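Local coordinates for agarase (Microbulbifer thermotolerans, PDB 3WZ1), which cleaves the beta-1,4-galactosidic linkages inside agarose chains, giving mainly neoagarotetraose, through this GH16 catalytic domain of a longer enzyme, at residues A[121-124]-A[125-129]; A[221-224]-A[225-228]. One frame throughout, in Å; residues are numbered along the deposited sequence.

Contact 1 (A[121-124]-A[125-129]); sequences FLSA and DSTEE. With NA (sodium ion), chain C.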
loop_
_atom_site.group_PDB
_atom_site.type_symbol
_atom_site.label_atom_id
_atom_site.label_comp_id
_atom_site.label_asym_id
_atom_site.label_seq_id
_atom_site.Cartn_x
_atom_site.Cartn_y
_atom_site.Cartn_z
ATOM N N PHE A 121 4.786 -2.969 -0.938
ATOM C CA PHE A 121 5.569 -4.179 -1.124
ATOM C C PHE A 121 6.992 -3.963 -0.705
ATOM O O PHE A 121 7.566 -2.939 -1.000
ATOM C CB PHE A 121 5.486 -4.602 -2.608
ATOM C CG PHE A 121 4.095 -4.969 -2.986
ATOM C CD1 PHE A 121 3.654 -6.284 -2.834
ATOM C CD2 PHE A 121 3.184 -3.985 -3.307
ATOM C CE1 PHE A 121 2.318 -6.609 -3.051
ATOM C CE2 PHE A 121 1.853 -4.304 -3.508
ATOM C CZ PHE A 121 1.433 -5.609 -3.381
ATOM N N LEU A 122 7.540 -4.931 0.010
ATOM C CA LEU A 122 8.909 -4.822 0.521
ATOM C C LEU A 122 9.605 -6.165 0.519
ATOM O O LEU A 122 9.020 -7.171 0.900
ATOM C CB LEU A 122 8.889 -4.261 1.957
ATOM C CG LEU A 122 10.224 -3.883 2.591
ATOM C CD1 LEU A 122 10.892 -2.745 1.836
ATOM C CD2 LEU A 122 9.992 -3.517 4.046
ATOM N N SER A 123 10.865 -6.168 0.096
ATOM C CA SER A 123 11.686 -7.377 0.133
ATOM C C SER A 123 12.041 -7.751 1.566
ATOM O O SER A 123 12.053 -6.897 2.453
ATOM C CB SER A 123 12.953 -7.203 -0.727
ATOM O OG SER A 123 13.785 -6.183 -0.211
ATOM N N ALA A 124 12.344 -9.027 1.795
ATOM C CA ALA A 124 12.635 -9.507 3.144
ATOM C C ALA A 124 13.777 -8.752 3.824
ATOM O O ALA A 124 13.790 -8.621 5.050
ATOM C CB ALA A 124 12.982 -10.979 3.076
ATOM N N ASP A 125 14.723 -8.273 3.027
ATOM C CA ASP A 125 15.891 -7.557 3.528
ATOM C C ASP A 125 15.714 -6.041 3.578
ATOM O O ASP A 125 16.665 -5.312 3.881
ATOM C CB ASP A 125 17.162 -7.960 2.744
ATOM C CG ASP A 125 17.200 -7.434 1.310
ATOM O OD1 ASP A 125 16.284 -6.704 0.883
ATOM O OD2 ASP A 125 18.189 -7.741 0.598
ATOM N N SER A 126 14.501 -5.553 3.272
ATOM C CA SER A 126 14.174 -4.114 3.331
ATOM C C SER A 126 14.975 -3.217 2.390
ATOM O O SER A 126 15.126 -2.029 2.660
ATOM C CB SER A 126 14.298 -3.580 4.766
ATOM O OG SER A 126 13.376 -4.212 5.608
ATOM N N THR A 127 15.460 -3.761 1.270
ATOM C CA THR A 127 16.220 -2.969 0.319
ATOM C C THR A 127 15.427 -2.551 -0.908
ATOM O O THR A 127 15.818 -1.617 -1.581
ATOM C CB THR A 127 17.496 -3.696 -0.168
ATOM O OG1 THR A 127 17.152 -4.899 -0.870
ATOM C CG2 THR A 127 18.419 -4.008 1.012
ATOM N N GLU A 128 14.308 -3.232 -1.197
ATOM C CA GLU A 128 13.535 -2.964 -2.412
ATOM C C GLU A 128 12.056 -2.872 -2.070
ATOM O O GLU A 128 11.514 -3.767 -1.408
ATOM C CB GLU A 128 13.804 -4.040 -3.480
ATOM C CG GLU A 128 15.249 -4.032 -3.964
ATOM C CD GLU A 128 15.602 -5.129 -4.929
ATOM O OE1 GLU A 128 14.694 -5.776 -5.513
ATOM O OE2 GLU A 128 16.840 -5.345 -5.085
ATOM N N GLU A 129 11.423 -1.789 -2.527
ATOM C CA GLU A 129 10.055 -1.431 -2.149
ATOM C C GLU A 129 9.285 -0.889 -3.342
ATOM O O GLU A 129 9.815 -0.071 -4.099
ATOM C CB GLU A 129 10.084 -0.367 -1.040
ATOM C CG GLU A 129 8.738 0.300 -0.732
ATOM C CD GLU A 129 8.787 1.265 0.442
ATOM O OE1 GLU A 129 9.799 1.284 1.185
ATOM O OE2 GLU A 129 7.808 2.012 0.642
HETATM NA NA NA C . 17.331 -6.290 -7.107
HETATM O O HOH W 1 14.497 -6.527 6.736
HETATM O O HOH W 2 18.572 -8.440 -6.301
#
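Ser123 and Asp125 meet inside the turn of a beta hairpin of the GH16 jelly roll, a type I turn from Ser123 to Ser126 that joins strands 116-123 and 128-135. Ser126 N to Ser123 O closes the turn; beyond it, Ser123 N gives a bond to Glu128 O (2.9 Å, 159°), joining the ends of the two strands. Side-chain bonds centre on Asp125 OD1, which takes three donors. Ser123 OG comes at Asp125 OD1 nearly along its C-O axis, 2.8 Å away. Thr127 OG1 meets Asp125 OD1 on the syn side (2.7 Å), and Thr127 N from above the carboxylate plane, making an Asx turn. With chi1 of 64°, Ser123 OG lies between its own N and carbonyl carbon, where it also accepts from Glu128 N. Asp125 OD2 is salt-bridged to Lys230. With an alanine in place of Asp125, the Ser123 and Thr127 hydroxyls would probably lose their common acceptor and Lys230 this salt-bridge partner. In apolar packing, Leu122 lies across Glu129, the predicted nucleophile, its CD1 3.8 Å from Glu129 CB. Glu128, whose OE1 accepts from Lys230 N, binds the sodium ion through OE2 at 2.3 Å.

Contact 2 (A[221-224]-A[225-228]); sequences GFTG and GTGL. With NA (sodium ion), chain C.
Thr226 folds back on Thr223 across a tight type I' turn and, with the same hydroxyl, takes hold of a sodium ion. From the chain outward, its CB lies 3.5 Å from Thr223 O. CG2 passes the same carbonyl oxygen and approaches Gly224 O, while OG1 does the polar work: it donates to Thr223 O at 2.7 Å, tilted just 17° from the carbonyl plane, and binds the sodium ion at 2.4 Å. The chi1 of 65° sets OG1 between the backbone N and carbonyl carbon of Thr226, bringing it round to both partners. Since the proton goes to Thr223 O, an oxygen lone pair can face the metal, and the ion would probably polarise the hydroxyl and strengthen that bond.

Thr223 O is gripped a second time by Thr226 N, at 3.2 Å and from well above the carbonyl plane, the bond that closes the turn. Gly224 and Gly225 fill the two inner positions of that turn, both with positive phi; at Gly225 a CB would clash with Gly224 O. The side chain of Thr223 makes a further link: its OG1 accepts from Gly227 N (2.9 Å) and is bonded also to Asp218. Gly227 O turns to the sodium ion, again at 2.4 Å, so adjacent residues supply one hydroxyl and one carbonyl ligand; Glu128, Ser229 and a water complete the site.

This loop runs between helix 214-217 and strand 232-239 at the surface. The side chains of Phe222, Thr223 and Leu228 rest on Val156 of strand 150-158; Thr223 also touches Glu128, and Leu228 touches Ile130, of strand 128-135.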
loop_
_atom_site.group_PDB
_atom_site.type_symbol
_atom_site.label_atom_id
_atom_site.label_comp_id
_atom_site.label_asym_id
_atom_site.label_seq_id
_atom_site.Cartn_x
_atom_site.Cartn_y
_atom_site.Cartn_z
ATOM N N GLY A 221 22.452 3.303 -8.329
ATOM C CA GLY A 221 23.067 1.985 -8.320
ATOM C C GLY A 221 22.943 1.230 -7.021
ATOM O O GLY A 221 23.724 0.318 -6.766
ATOM N N PHE A 222 21.942 1.571 -6.198
ATOM C CA PHE A 222 21.751 0.898 -4.922
ATOM C C PHE A 222 21.425 -0.591 -5.037
ATOM O O PHE A 222 21.669 -1.352 -4.094
ATOM C CB PHE A 222 20.646 1.569 -4.086
ATOM C CG PHE A 222 20.935 2.990 -3.655
ATOM C CD1 PHE A 222 22.190 3.560 -3.766
ATOM C CD2 PHE A 222 19.914 3.744 -3.089
ATOM C CE1 PHE A 222 22.416 4.866 -3.340
ATOM C CE2 PHE A 222 20.127 5.042 -2.663
ATOM C CZ PHE A 222 21.381 5.607 -2.794
ATOM N N THR A 223 20.847 -1.005 -6.168
ATOM C CA THR A 223 20.555 -2.405 -6.409
ATOM C C THR A 223 21.684 -3.152 -7.136
ATOM O O THR A 223 21.526 -4.316 -7.460
ATOM C CB THR A 223 19.262 -2.596 -7.233
ATOM O OG1 THR A 223 19.471 -2.217 -8.593
ATOM C CG2 THR A 223 18.100 -1.786 -6.627
ATOM N N GLY A 224 22.821 -2.502 -7.378
ATOM C CA GLY A 224 23.950 -3.206 -7.987
ATOM C C GLY A 224 23.611 -3.756 -9.363
ATOM O O GLY A 224 24.074 -4.843 -9.725
ATOM N N GLY A 225 22.784 -3.037 -10.121
ATOM C CA GLY A 225 22.409 -3.441 -11.482
ATOM C C GLY A 225 21.312 -4.493 -11.613
ATOM O O GLY A 225 21.052 -4.991 -12.713
ATOM N N THR A 226 20.661 -4.829 -10.502
ATOM C CA THR A 226 19.631 -5.869 -10.493
ATOM C C THR A 226 18.199 -5.339 -10.577
ATOM O O THR A 226 17.289 -6.112 -10.916
ATOM C CB THR A 226 19.743 -6.768 -9.251
ATOM O OG1 THR A 226 19.476 -6.002 -8.063
ATOM C CG2 THR A 226 21.133 -7.389 -9.118
ATOM N N GLY A 227 18.000 -4.059 -10.270
ATOM C CA GLY A 227 16.663 -3.457 -10.289
ATOM C C GLY A 227 15.742 -3.980 -9.205
ATOM O O GLY A 227 16.176 -4.556 -8.207
ATOM N N LEU A 228 14.443 -3.790 -9.426
ATOM C CA LEU A 228 13.416 -4.244 -8.478
ATOM C C LEU A 228 13.117 -5.695 -8.778
ATOM O O LEU A 228 12.251 -6.017 -9.584
ATOM C CB LEU A 228 12.174 -3.382 -8.610
ATOM C CG LEU A 228 12.377 -1.915 -8.270
ATOM C CD1 LEU A 228 11.174 -1.099 -8.698
ATOM C CD2 LEU A 228 12.661 -1.762 -6.782
HETATM NA NA NA C . 17.331 -6.290 -7.107
HETATM O O HOH W 2 18.572 -8.440 -6.301
#

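Contact 1 comes first along the chain, and contact 2 follows roughly a hundred residues later, yet their centres lie 12 Å apart on the same side of the chain's centre. The sodium ion joins them directly: the hairpin supplies a carboxylate oxygen, the loop at 221-228 a hydroxyl and a carbonyl, and one water ligand belongs to both. Strand 232-239, which the loop leads into, pairs with strand 116-123, so the two pieces are also tied through the jelly roll's sheet. Glu128 at the metal immediately precedes Glu129, the predicted nucleophile, so the ion bridges a surface loop and the strand bearing that residue, an arrangement consistent with a structural role.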